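Probable sugar ABC transporter, sugar-binding protein (Streptococcus pneumoniae, PDB 2W7Y) binds the blood group A-trisaccharide and probably delivers such glycans to an ABC transporter for uptake by the bacterium. Local coordinates at residues Met159-Asn164 with Ser274-Asn279; Phe201-Pro206 with Lys248-Asn253; Asp268-Lys273 with Gly285-Asn290; Leu293-Tyr298 with Gly372-Gln377. One frame throughout, in Å; residues are numbered along the deposited sequence.

Contact 1. Residues Met159-Asn164 with Ser274-Asn279; sequences MGLWYN and SAVFFN. With A2G (2-acetamido-2-deoxy-alpha-D-galactopyranose), chain C.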
loop_
_atom_site.group_PDB
_atom_site.type_symbol
_atom_site.label_atom_id
_atom_site.label_comp_id
_atom_site.label_asym_id
_atom_site.label_seq_id
_atom_site.Cartn_x
_atom_site.Cartn_y
_atom_site.Cartn_z
HETATM N N MSE A 159 6.874 0.623 0.932
HETATM C CA MSE A 159 6.495 0.804 2.331
HETATM C C MSE A 159 7.490 0.291 3.381
HETATM O O MSE A 159 7.741 -0.914 3.489
HETATM C CB MSE A 159 5.105 0.205 2.568
HETATM C CG MSE A 159 4.738 0.030 4.025
HETATM SE SE MSE A 159 2.832 -0.205 4.265
HETATM C CE MSE A 159 2.518 -1.637 3.003
ATOM N N GLY A 160 8.043 1.225 4.150
ATOM C CA GLY A 160 8.715 0.910 5.405
ATOM C C GLY A 160 7.792 1.303 6.544
ATOM O O GLY A 160 6.604 0.971 6.538
ATOM N N LEU A 161 8.327 2.017 7.527
ATOM C CA LEU A 161 7.495 2.540 8.605
ATOM C C LEU A 161 8.002 3.912 9.072
ATOM O O LEU A 161 9.022 4.402 8.572
ATOM C CB LEU A 161 7.355 1.503 9.747
ATOM C CG LEU A 161 8.271 1.274 10.969
ATOM C CD1 LEU A 161 8.311 -0.214 11.322
ATOM C CD2 LEU A 161 9.679 1.792 10.827
ATOM N N TRP A 162 7.277 4.531 10.002
ATOM C CA TRP A 162 7.681 5.820 10.559
ATOM C C TRP A 162 7.730 5.758 12.077
ATOM O O TRP A 162 6.937 5.055 12.699
ATOM C CB TRP A 162 6.742 6.937 10.097
ATOM C CG TRP A 162 6.684 7.085 8.601
ATOM C CD1 TRP A 162 5.841 6.434 7.744
ATOM C CD2 TRP A 162 7.502 7.937 7.789
ATOM N NE1 TRP A 162 6.082 6.829 6.451
ATOM C CE2 TRP A 162 7.098 7.746 6.447
ATOM C CE3 TRP A 162 8.536 8.846 8.063
ATOM C CZ2 TRP A 162 7.695 8.431 5.379
ATOM C CZ3 TRP A 162 9.130 9.521 7.005
ATOM C CH2 TRP A 162 8.705 9.314 5.678
ATOM N N TYR A 163 8.669 6.489 12.671
ATOM C CA TYR A 163 8.811 6.505 14.123
ATOM C C TYR A 163 9.177 7.888 14.652
ATOM O O TYR A 163 9.797 8.691 13.945
ATOM C CB TYR A 163 9.824 5.449 14.586
ATOM C CG TYR A 163 11.277 5.849 14.443
ATOM C CD1 TYR A 163 11.914 5.808 13.202
ATOM C CD2 TYR A 163 12.021 6.252 15.556
ATOM C CE1 TYR A 163 13.249 6.168 13.067
ATOM C CE2 TYR A 163 13.358 6.615 15.433
ATOM C CZ TYR A 163 13.964 6.573 14.186
ATOM O OH TYR A 163 15.283 6.927 14.059
ATOM N N ASN A 164 8.772 8.159 15.892
ATOM C CA ASN A 164 9.105 9.404 16.571
ATOM C C ASN A 164 10.431 9.268 17.313
ATOM O O ASN A 164 10.522 8.546 18.311
ATOM C CB ASN A 164 7.979 9.813 17.529
ATOM C CG ASN A 164 8.135 11.233 18.058
ATOM O OD1 ASN A 164 9.197 11.623 18.541
ATOM N ND2 ASN A 164 7.063 12.009 17.978
ATOM N N SER A 274 1.613 8.976 19.284
ATOM C CA SER A 274 2.061 7.595 19.095
ATOM C C SER A 274 3.541 7.540 18.713
ATOM O O SER A 274 4.108 8.540 18.263
ATOM C CB SER A 274 1.190 6.861 18.064
ATOM O OG SER A 274 1.146 7.544 16.823
ATOM N N ALA A 275 4.161 6.378 18.912
ATOM C CA ALA A 275 5.604 6.220 18.713
ATOM C C ALA A 275 5.963 5.745 17.309
ATOM O O ALA A 275 6.954 6.188 16.739
ATOM C CB ALA A 275 6.187 5.276 19.757
ATOM N N VAL A 276 5.155 4.840 16.768
ATOM C CA VAL A 276 5.391 4.292 15.435
ATOM C C VAL A 276 4.120 4.298 14.569
ATOM O O VAL A 276 3.000 4.208 15.075
ATOM C CB VAL A 276 6.098 2.892 15.495
ATOM C CG1 VAL A 276 5.471 2.020 16.536
ATOM C CG2 VAL A 276 6.108 2.196 14.129
ATOM N N PHE A 277 4.324 4.432 13.260
ATOM C CA PHE A 277 3.245 4.560 12.290
ATOM C C PHE A 277 3.572 3.712 11.076
ATOM O O PHE A 277 4.508 4.008 10.338
ATOM C CB PHE A 277 3.080 6.036 11.899
ATOM C CG PHE A 277 1.947 6.310 10.947
ATOM C CD1 PHE A 277 0.682 5.766 11.156
ATOM C CD2 PHE A 277 2.138 7.154 9.861
ATOM C CE1 PHE A 277 -0.364 6.038 10.279
ATOM C CE2 PHE A 277 1.099 7.436 8.981
ATOM C CZ PHE A 277 -0.156 6.874 9.189
ATOM N N PHE A 278 2.806 2.644 10.885
ATOM C CA PHE A 278 3.020 1.744 9.760
ATOM C C PHE A 278 2.302 2.256 8.510
ATOM O O PHE A 278 1.131 1.944 8.277
ATOM C CB PHE A 278 2.580 0.309 10.108
ATOM C CG PHE A 278 3.134 -0.199 11.416
ATOM C CD1 PHE A 278 4.491 -0.470 11.557
ATOM C CD2 PHE A 278 2.297 -0.405 12.506
ATOM C CE1 PHE A 278 5.012 -0.933 12.765
ATOM C CE2 PHE A 278 2.806 -0.872 13.715
ATOM C CZ PHE A 278 4.168 -1.131 13.849
ATOM N N ASN A 279 3.012 3.071 7.731
ATOM C CA ASN A 279 2.509 3.565 6.450
ATOM C C ASN A 279 3.649 3.724 5.441
ATOM O O ASN A 279 4.821 3.722 5.819
ATOM C CB ASN A 279 1.734 4.876 6.625
ATOM C CG ASN A 279 0.733 5.124 5.502
ATOM O OD1 ASN A 279 0.465 4.237 4.688
ATOM N ND2 ASN A 279 0.179 6.333 5.453
HETATM O O5 A2G C . -2.309 4.003 2.148
HETATM C C1 A2G C . -2.704 3.160 1.033
HETATM C C2 A2G C . -3.686 2.125 1.558
HETATM N N2 A2G C . -4.166 1.255 0.484
HETATM C C3 A2G C . -4.904 2.835 2.163
HETATM O O3 A2G C . -5.881 1.877 2.575
HETATM C C4 A2G C . -4.478 3.739 3.320
HETATM O O4 A2G C . -3.939 2.952 4.390
HETATM C C5 A2G C . -3.417 4.723 2.810
HETATM C C6 A2G C . -2.875 5.608 3.929
HETATM O O6 A2G C . -1.812 6.405 3.402
HETATM C C7 A2G C . -4.096 -0.069 0.565
HETATM O O7 A2G C . -3.607 -0.688 1.510
HETATM C C8 A2G C . -4.671 -0.800 -0.644
HETATM O O HOH W 1 7.216 3.843 4.541
HETATM O O HOH W 2 4.689 10.832 17.177
#

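Contact 2. Residues Phe201-Pro206 with Lys248-Asn253; sequences FGAGEP and KEIQAN. With A2G (2-acetamido-2-deoxy-alpha-D-galactopyranose), chain C.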
loop_
_atom_site.group_PDB
_atom_site.type_symbol
_atom_site.label_atom_id
_atom_site.label_comp_id
_atom_site.label_asym_id
_atom_site.label_seq_id
_atom_site.Cartn_x
_atom_site.Cartn_y
_atom_site.Cartn_z
ATOM N N PHE A 201 1.629 1.992 18.865
ATOM C CA PHE A 201 1.238 2.129 17.464
ATOM C C PHE A 201 -0.266 1.956 17.278
ATOM O O PHE A 201 -0.952 1.392 18.138
ATOM C CB PHE A 201 2.007 1.131 16.578
ATOM C CG PHE A 201 1.898 -0.309 17.022
ATOM C CD1 PHE A 201 2.857 -0.867 17.868
ATOM C CD2 PHE A 201 0.847 -1.114 16.578
ATOM C CE1 PHE A 201 2.765 -2.200 18.281
ATOM C CE2 PHE A 201 0.744 -2.447 16.984
ATOM C CZ PHE A 201 1.706 -2.992 17.840
ATOM N N GLY A 202 -0.776 2.452 16.155
ATOM C CA GLY A 202 -2.148 2.169 15.749
ATOM C C GLY A 202 -2.265 0.776 15.157
ATOM O O GLY A 202 -1.431 0.366 14.350
ATOM N N ALA A 203 -3.298 0.046 15.569
ATOM C CA ALA A 203 -3.571 -1.290 15.042
ATOM C C ALA A 203 -4.873 -1.307 14.242
ATOM O O ALA A 203 -5.704 -0.412 14.373
ATOM C CB ALA A 203 -3.611 -2.313 16.169
ATOM N N GLY A 204 -5.047 -2.337 13.421
ATOM C CA GLY A 204 -6.172 -2.418 12.488
ATOM C C GLY A 204 -5.606 -2.784 11.131
ATOM O O GLY A 204 -4.957 -3.822 10.993
ATOM N N GLU A 205 -5.831 -1.922 10.139
ATOM C CA GLU A 205 -5.161 -2.037 8.840
ATOM C C GLU A 205 -3.626 -2.071 8.968
ATOM O O GLU A 205 -2.986 -2.911 8.336
ATOM C CB GLU A 205 -5.597 -0.913 7.885
ATOM C CG GLU A 205 -4.907 -0.942 6.511
ATOM C CD GLU A 205 -5.158 0.312 5.682
ATOM O OE1 GLU A 205 -5.382 0.185 4.462
ATOM O OE2 GLU A 205 -5.134 1.429 6.243
ATOM N N PRO A 206 -3.028 -1.162 9.774
ATOM C CA PRO A 206 -1.566 -1.164 9.933
ATOM C C PRO A 206 -0.954 -2.449 10.503
ATOM O O PRO A 206 0.242 -2.683 10.322
ATOM C CB PRO A 206 -1.321 -0.012 10.908
ATOM C CG PRO A 206 -2.505 0.868 10.761
ATOM C CD PRO A 206 -3.642 -0.064 10.547
ATOM N N LYS A 248 -0.240 -11.291 19.662
ATOM C CA LYS A 248 0.255 -11.071 21.023
ATOM C C LYS A 248 0.684 -9.621 21.226
ATOM O O LYS A 248 0.429 -9.030 22.282
ATOM C CB LYS A 248 1.433 -12.003 21.326
ATOM C CG LYS A 248 1.039 -13.420 21.710
ATOM C CD LYS A 248 2.245 -14.348 21.708
ATOM C CE LYS A 248 3.256 -13.984 22.793
ATOM N NZ LYS A 248 4.524 -14.761 22.661
ATOM N N GLU A 249 1.335 -9.059 20.208
ATOM C CA GLU A 249 1.790 -7.672 20.239
ATOM C C GLU A 249 0.629 -6.684 20.113
ATOM O O GLU A 249 0.622 -5.640 20.767
ATOM C CB GLU A 249 2.849 -7.426 19.158
ATOM C CG GLU A 249 3.532 -6.060 19.220
ATOM C CD GLU A 249 4.080 -5.704 20.598
ATOM O OE1 GLU A 249 4.160 -4.497 20.894
ATOM O OE2 GLU A 249 4.429 -6.609 21.386
ATOM N N ILE A 250 -0.349 -7.029 19.282
ATOM C CA ILE A 250 -1.566 -6.232 19.116
ATOM C C ILE A 250 -2.413 -6.219 20.403
ATOM O O ILE A 250 -3.029 -5.199 20.741
ATOM C CB ILE A 250 -2.389 -6.733 17.893
ATOM C CG1 ILE A 250 -2.008 -5.985 16.606
ATOM C CG2 ILE A 250 -3.878 -6.538 18.109
ATOM C CD1 ILE A 250 -0.518 -5.910 16.275
ATOM N N GLN A 251 -2.425 -7.344 21.118
ATOM C CA GLN A 251 -3.147 -7.450 22.386
ATOM C C GLN A 251 -2.441 -6.646 23.482
ATOM O O GLN A 251 -3.089 -5.960 24.273
ATOM C CB GLN A 251 -3.303 -8.916 22.794
ATOM C CG GLN A 251 -4.449 -9.175 23.766
ATOM C CD GLN A 251 -4.704 -10.651 23.983
ATOM O OE1 GLN A 251 -3.840 -11.374 24.473
ATOM N NE2 GLN A 251 -5.896 -11.105 23.621
ATOM N N ALA A 252 -1.111 -6.724 23.501
ATOM C CA ALA A 252 -0.278 -5.938 24.409
ATOM C C ALA A 252 -0.364 -4.443 24.099
ATOM O O ALA A 252 -0.202 -3.607 24.990
ATOM C CB ALA A 252 1.171 -6.410 24.340
ATOM N N ASN A 253 -0.622 -4.123 22.833
ATOM C CA ASN A 253 -0.770 -2.744 22.370
ATOM C C ASN A 253 -2.034 -2.062 22.911
ATOM O O ASN A 253 -2.113 -0.832 22.950
ATOM C CB ASN A 253 -0.746 -2.701 20.836
ATOM C CG ASN A 253 -0.601 -1.295 20.284
ATOM O OD1 ASN A 253 0.370 -0.595 20.568
ATOM N ND2 ASN A 253 -1.570 -0.877 19.478
HETATM O O5 A2G C . -2.309 4.003 2.148
HETATM C C1 A2G C . -2.704 3.160 1.033
HETATM C C2 A2G C . -3.686 2.125 1.558
HETATM N N2 A2G C . -4.166 1.255 0.484
HETATM C C3 A2G C . -4.904 2.835 2.163
HETATM O O3 A2G C . -5.881 1.877 2.575
HETATM C C4 A2G C . -4.478 3.739 3.320
HETATM O O4 A2G C . -3.939 2.952 4.390
HETATM C C5 A2G C . -3.417 4.723 2.810
HETATM C C6 A2G C . -2.875 5.608 3.929
HETATM O O6 A2G C . -1.812 6.405 3.402
HETATM C C7 A2G C . -4.096 -0.069 0.565
HETATM O O7 A2G C . -3.607 -0.688 1.510
HETATM C C8 A2G C . -4.671 -0.800 -0.644
#

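Contact 3. Residues Asp268-Lys273 with Gly285-Asn290; sequences DFQEGK and GEMSKN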
loop_
_atom_site.group_PDB
_atom_site.type_symbol
_atom_site.label_atom_id
_atom_site.label_comp_id
_atom_site.label_asym_id
_atom_site.label_seq_id
_atom_site.Cartn_x
_atom_site.Cartn_y
_atom_site.Cartn_z
ATOM N N ASP A 268 -2.640 11.487 14.943
ATOM C CA ASP A 268 -2.063 11.197 16.261
ATOM C C ASP A 268 -0.548 11.187 16.221
ATOM O O ASP A 268 0.105 11.739 17.107
ATOM C CB ASP A 268 -2.552 9.841 16.781
ATOM C CG ASP A 268 -3.902 9.921 17.468
ATOM O OD1 ASP A 268 -4.440 11.038 17.637
ATOM O OD2 ASP A 268 -4.419 8.851 17.849
ATOM N N PHE A 269 -0.004 10.560 15.179
ATOM C CA PHE A 269 1.433 10.431 14.993
ATOM C C PHE A 269 2.098 11.779 14.719
ATOM O O PHE A 269 3.154 12.072 15.281
ATOM C CB PHE A 269 1.734 9.431 13.873
ATOM C CG PHE A 269 3.190 9.107 13.729
ATOM C CD1 PHE A 269 3.870 8.422 14.735
ATOM C CD2 PHE A 269 3.882 9.478 12.588
ATOM C CE1 PHE A 269 5.218 8.124 14.602
ATOM C CE2 PHE A 269 5.227 9.180 12.449
ATOM C CZ PHE A 269 5.897 8.506 13.459
ATOM N N GLN A 270 1.466 12.586 13.867
ATOM C CA GLN A 270 1.904 13.955 13.573
ATOM C C GLN A 270 1.924 14.829 14.822
ATOM O O GLN A 270 2.731 15.755 14.926
ATOM C CB GLN A 270 0.980 14.602 12.534
ATOM C CG GLN A 270 1.060 13.997 11.139
ATOM C CD GLN A 270 0.010 14.545 10.181
ATOM O OE1 GLN A 270 -0.618 13.790 9.432
ATOM N NE2 GLN A 270 -0.180 15.857 10.197
ATOM N N GLU A 271 1.029 14.527 15.761
ATOM C CA GLU A 271 0.872 15.306 16.985
ATOM C C GLU A 271 1.679 14.739 18.156
ATOM O O GLU A 271 1.626 15.267 19.265
ATOM C CB GLU A 271 -0.612 15.424 17.351
ATOM C CG GLU A 271 -1.435 16.253 16.358
ATOM C CD GLU A 271 -2.924 16.292 16.679
ATOM O OE1 GLU A 271 -3.397 15.496 17.523
ATOM O OE2 GLU A 271 -3.632 17.128 16.075
ATOM N N GLY A 272 2.421 13.663 17.903
ATOM C CA GLY A 272 3.279 13.056 18.918
ATOM C C GLY A 272 2.544 12.236 19.959
ATOM O O GLY A 272 3.004 12.112 21.096
ATOM N N LYS A 273 1.406 11.671 19.567
ATOM C CA LYS A 273 0.588 10.848 20.465
ATOM C C LYS A 273 0.898 9.356 20.342
ATOM O O LYS A 273 0.486 8.568 21.188
ATOM C CB LYS A 273 -0.900 11.105 20.222
ATOM C CG LYS A 273 -1.363 12.500 20.612
ATOM C CD LYS A 273 -2.843 12.688 20.319
ATOM C CE LYS A 273 -3.395 13.930 21.006
ATOM N NZ LYS A 273 -2.919 15.189 20.372
ATOM N N GLY A 285 4.847 13.810 2.812
ATOM C CA GLY A 285 4.306 15.169 2.807
ATOM C C GLY A 285 3.607 15.567 4.095
ATOM O O GLY A 285 3.651 16.733 4.501
ATOM N N GLU A 286 2.953 14.597 4.728
ATOM C CA GLU A 286 2.279 14.810 6.009
ATOM C C GLU A 286 3.273 14.697 7.155
ATOM O O GLU A 286 3.078 15.264 8.232
ATOM C CB GLU A 286 1.157 13.782 6.201
ATOM C CG GLU A 286 -0.018 13.942 5.247
ATOM C CD GLU A 286 -0.788 15.221 5.485
ATOM O OE1 GLU A 286 -0.903 16.032 4.536
ATOM O OE2 GLU A 286 -1.271 15.423 6.622
HETATM N N MSE A 287 4.354 13.972 6.898
HETATM C CA MSE A 287 5.329 13.646 7.923
HETATM C C MSE A 287 6.390 14.735 8.104
HETATM O O MSE A 287 6.831 14.993 9.228
HETATM C CB MSE A 287 5.964 12.295 7.600
HETATM C CG MSE A 287 5.968 11.330 8.765
HETATM SE SE MSE A 287 4.345 10.276 9.056
HETATM C CE MSE A 287 3.011 11.632 9.459
ATOM N N SER A 288 6.770 15.385 7.004
ATOM C CA SER A 288 7.828 16.405 6.993
ATOM C C SER A 288 7.508 17.646 7.831
ATOM O O SER A 288 8.398 18.444 8.130
ATOM C CB SER A 288 8.149 16.826 5.557
ATOM O OG SER A 288 7.078 17.557 4.983
ATOM N N LYS A 289 6.236 17.801 8.197
ATOM C CA LYS A 289 5.776 18.916 9.033
ATOM C C LYS A 289 6.333 18.817 10.455
ATOM O O LYS A 289 6.599 19.831 11.101
ATOM C CB LYS A 289 4.242 18.952 9.069
ATOM C CG LYS A 289 3.560 18.987 7.688
ATOM C CD LYS A 289 3.646 20.375 7.056
ATOM C CE LYS A 289 2.595 20.564 5.969
ATOM N NZ LYS A 289 2.520 21.982 5.515
ATOM N N ASN A 290 6.513 17.586 10.929
ATOM C CA ASN A 290 7.080 17.321 12.243
ATOM C C ASN A 290 8.472 16.694 12.079
ATOM O O ASN A 290 8.591 15.550 11.644
ATOM C CB ASN A 290 6.135 16.405 13.039
ATOM C CG ASN A 290 6.549 16.228 14.493
ATOM O OD1 ASN A 290 7.677 16.531 14.882
ATOM N ND2 ASN A 290 5.624 15.728 15.307
#

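Contact 4. Residues Leu293-Tyr298 with Gly372-Gln377; sequences LAPGIY and GQAITQ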
loop_
_atom_site.group_PDB
_atom_site.type_symbol
_atom_site.label_atom_id
_atom_site.label_comp_id
_atom_site.label_asym_id
_atom_site.label_seq_id
_atom_site.Cartn_x
_atom_site.Cartn_y
_atom_site.Cartn_z
ATOM N N LEU A 293 9.904 12.992 13.511
ATOM C CA LEU A 293 9.591 11.674 12.984
ATOM C C LEU A 293 10.415 11.288 11.747
ATOM O O LEU A 293 10.695 12.115 10.871
ATOM C CB LEU A 293 8.076 11.505 12.778
ATOM C CG LEU A 293 7.306 12.725 12.283
ATOM C CD1 LEU A 293 7.493 12.765 10.808
ATOM C CD2 LEU A 293 5.821 12.688 12.626
ATOM N N ALA A 294 10.815 10.024 11.706
ATOM C CA ALA A 294 11.789 9.557 10.742
ATOM C C ALA A 294 11.372 8.233 10.089
ATOM O O ALA A 294 10.599 7.462 10.667
ATOM C CB ALA A 294 13.153 9.425 11.413
ATOM N N PRO A 295 11.866 7.974 8.866
ATOM C CA PRO A 295 11.609 6.670 8.259
ATOM C C PRO A 295 12.471 5.546 8.846
ATOM O O PRO A 295 13.617 5.768 9.237
ATOM C CB PRO A 295 11.953 6.893 6.784
ATOM C CG PRO A 295 12.920 8.014 6.777
ATOM C CD PRO A 295 12.630 8.869 7.975
ATOM N N GLY A 296 11.896 4.351 8.905
ATOM C CA GLY A 296 12.630 3.141 9.229
ATOM C C GLY A 296 11.980 1.983 8.508
ATOM O O GLY A 296 11.032 2.174 7.751
ATOM N N ILE A 297 12.483 0.777 8.738
ATOM C CA ILE A 297 11.839 -0.427 8.208
ATOM C C ILE A 297 11.597 -1.440 9.328
ATOM O O ILE A 297 11.856 -1.153 10.499
ATOM C CB ILE A 297 12.607 -1.055 6.997
ATOM C CG1 ILE A 297 14.066 -1.372 7.361
ATOM C CG2 ILE A 297 12.519 -0.142 5.768
ATOM C CD1 ILE A 297 14.786 -2.239 6.353
ATOM N N TYR A 298 11.110 -2.619 8.955
ATOM C CA TYR A 298 10.642 -3.626 9.902
ATOM C C TYR A 298 11.775 -4.531 10.401
ATOM O O TYR A 298 12.819 -4.613 9.748
ATOM C CB TYR A 298 9.507 -4.436 9.260
ATOM C CG TYR A 298 8.322 -3.577 8.871
ATOM C CD1 TYR A 298 7.227 -3.439 9.722
ATOM C CD2 TYR A 298 8.310 -2.880 7.662
ATOM C CE1 TYR A 298 6.141 -2.641 9.370
ATOM C CE2 TYR A 298 7.238 -2.082 7.302
ATOM C CZ TYR A 298 6.157 -1.963 8.158
ATOM O OH TYR A 298 5.095 -1.163 7.802
ATOM N N GLY A 372 12.992 10.568 -0.326
ATOM C CA GLY A 372 14.158 9.891 -0.882
ATOM C C GLY A 372 14.861 9.016 0.136
ATOM O O GLY A 372 15.379 7.952 -0.210
ATOM N N GLN A 373 14.875 9.466 1.391
ATOM C CA GLN A 373 15.446 8.701 2.499
ATOM C C GLN A 373 14.635 7.437 2.761
ATOM O O GLN A 373 15.198 6.354 2.926
ATOM C CB GLN A 373 15.521 9.555 3.774
ATOM C CG GLN A 373 16.400 8.942 4.861
ATOM C CD GLN A 373 16.137 9.490 6.257
ATOM O OE1 GLN A 373 15.482 10.523 6.434
ATOM N NE2 GLN A 373 16.659 8.796 7.262
ATOM N N ALA A 374 13.313 7.585 2.786
ATOM C CA ALA A 374 12.397 6.466 2.994
ATOM C C ALA A 374 12.472 5.438 1.861
ATOM O O ALA A 374 12.470 4.231 2.116
ATOM C CB ALA A 374 10.970 6.975 3.177
ATOM N N ILE A 375 12.544 5.913 0.620
ATOM C CA ILE A 375 12.683 5.021 -0.541
ATOM C C ILE A 375 14.011 4.243 -0.524
ATOM O O ILE A 375 14.019 3.030 -0.741
ATOM C CB ILE A 375 12.491 5.775 -1.892
ATOM C CG1 ILE A 375 11.053 6.300 -2.016
ATOM C CG2 ILE A 375 12.816 4.860 -3.073
ATOM C CD1 ILE A 375 10.860 7.322 -3.131
ATOM N N THR A 376 15.114 4.942 -0.248
ATOM C CA THR A 376 16.451 4.331 -0.179
ATOM C C THR A 376 16.536 3.209 0.871
ATOM O O THR A 376 17.222 2.209 0.656
ATOM C CB THR A 376 17.561 5.404 0.043
ATOM O OG1 THR A 376 17.625 6.261 -1.102
ATOM C CG2 THR A 376 18.938 4.780 0.248
ATOM N N GLN A 377 15.829 3.377 1.988
ATOM C CA GLN A 377 15.771 2.350 3.032
ATOM C C GLN A 377 15.139 1.045 2.546
ATOM O O GLN A 377 15.659 -0.035 2.832
ATOM C CB GLN A 377 15.021 2.865 4.258
ATOM C CG GLN A 377 15.795 3.881 5.084
ATOM C CD GLN A 377 14.990 4.387 6.258
ATOM O OE1 GLN A 377 13.783 4.161 6.334
ATOM N NE2 GLN A 377 15.651 5.072 7.183
#

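Contact 1. Residues Met159-Asn164 with Ser274-Asn279
L161 has its CG wedged between the backbone N and the carbonyl carbon (chi1 88°), and F278 turns its CG away from its own carbonyl carbon (chi1 -50°); with these torsions the two side chains lie side by side and point the same way. L161 CD1 meets the edge of the phenyl ring, near its plane, at 3.7 Å from F278 CE1, while L161 CG touches V276 CG2. On the opposite face of the sheet, W162 and F277 sit across from each other with CB atoms 4.2 Å apart, and the F277 carbonyl O lies at the indole edge, in the ring plane. W162 NE1 finds its hydrogen bond beyond the segments, at G280 O. This is antiparallel pairing inside a mixed sheet of the solute-binding fold, with strand 157-164 beside strand 276-277. W162 and F277 form the hydrogen-bonded pair, W162 N to F277 O at 2.8 Å and F277 N to W162 O at 2.7 Å; Y163 and V276 are the non-hydrogen-bonded pair. Past these pairs, where the chain turns at A275, N164 N donates to A275 O at 2.8 Å, and a water bridges N164 ND2 and S274 O. N164 also uses OD1 to cap the following helix at I167 N. At the other end F278 centres an inverse gamma turn, after which a second water links G160 N to N279 O. The N279 side chain leaves the strand pair for the sugar: ND2 donates to O6 of the N-acetylgalactosamine at 2.9 Å with an N-H...O angle of 163°, and OD1 takes a weak hydrogen bond from the same hydroxyl.

Contact 2. Residues Phe201-Pro206 with Lys248-Asn253
The amide of N253 lies flat over the phenyl ring of F201, the two planes only 5° apart, with N253 OD1 3.6 Å above the plane and over the ring centre. From this stacked position the amide also reaches the F201 backbone: N253 ND2 donates to F201 O at 2.7 Å, with the acceptor close to the amide plane, and N253 OD1 accepts a weak bond from F201 N. One side chain thus holds both polar backbone atoms of F201 while packing on its ring. The edge of that ring is met differently. E249 OE1 lies in the ring plane, 3.7 Å from F201 CE1, its carboxylate turned 38° from the ring; the same oxygen forms a salt bridge to R193, which also bonds N253 OD1. I250 CD1 approaches the ring edge at F201 CE2, and I250 CG1 packs on A203 CB at 4.0 Å. The contact joins the last residues of helix 237-252 and N253 to the loop that leads from strand 199-201 into helix 207-215. Further along this loop, the extended side chain of E205 enters the glycan pocket. Its carboxylate accepts two hydroxyls of the N-acetylgalactosamine, O3 at 2.6 Å from E205 OE1 and O4 at 2.7 Å from E205 OE2.

Contact 3. Residues Asp268-Lys273 with Gly285-Asn290
F269 and the selenomethionine M287 make the buried part of this contact, their side chains crossing at about a right angle. The selenium stands at the ring edge, 3.7 Å from F269 CD2 and 4.8 Å from the ring centroid, 81° off the normal, which makes it an edge-on Met-aromatic contact. Bends at chi2 and chi3 fold the M287 chain back, carrying its CE to 3.5 Å from Q270 CG. The more open side is built of polar groups. There the extended chain of Q270 passes beside E286, their flat ends 64° apart, and both residues remain partly exposed. A hydrogen bond joins the segments: N290 ND2 gives to Q270 O at 2.9 Å, arriving well above the carbonyl plane (46° out of it). N290 closes a type I turn from M287, and its OD1 accepts from S292 N. Across from it, G272, with positive phi, follows helix 262-270 in a Schellman motif. The contact thus ties the C-terminal end of helix 262-270 to helix 284-287 and the turn that follows it. F269 and M287 both pack against W162 of strand 157-164 and L293 of strand 293-296, and F269 also meets the F277 ring.

Contact 4. Residues Leu293-Tyr298 with Gly372-Gln377
Q377 reaches from its helix toward P295, and its side chain can be followed outward atom by atom. Its CB touches I297 CG2, at 4.2 Å. Beyond it the chain is extended, with CG anti to the carbonyl carbon (chi1 -73°), which lays the terminal amide over the P295-G296 peptide. Q377 CD sits 3.6 Å from P295 O. At the tip, Q377 NE2 donates to P295 O at 3.0 Å: the acceptor lies in the amide plane, but the donor stands far above the carbonyl plane, 67° out of it. The other tip atom, Q377 OE1, packs 3.3 Å from P295 CB; its approach to G296 N has too poor an angle for a hydrogen bond. The proline ring is also met by two more helix residues. P295 CB touches A374 CB at 3.7 Å, while Q373 crosses the ring at about a right angle and brings its CD to 3.6 Å from P295 CG. Strand 293-296 and the helical segment 372-377 run nearly parallel, 24° between their directions and 7.9 Å between axes at closest approach. Helix 366-379 thus packs beside this strand, whose A294 and G296 make backbone hydrogen bonds to Y163 and L161 of strand 157-164.

In the fold
Contacts 1 and 4 share a sheet: strand 157-164 pairs with 276-277 in contact 1 and with 293-296 of contact 4, and their centres lie about 9 Å apart. Contact 3 adjoins both, its centre about 10 Å from that of contact 1 and about 15 Å from that of contact 4, with F269 CE1 3.4 Å from A275 O. Contact 2 is nested along the chain inside the loop that contact 1 closes; their centres are about 13 Å apart, and F278 CE2 meets F201 CG at 3.5 Å. These two contacts reach one sugar, the N-acetylgalactosamine, through N279 and E205, where R209 and W282 add further bonds. Contacts 3 and 4 stand back from this sugar.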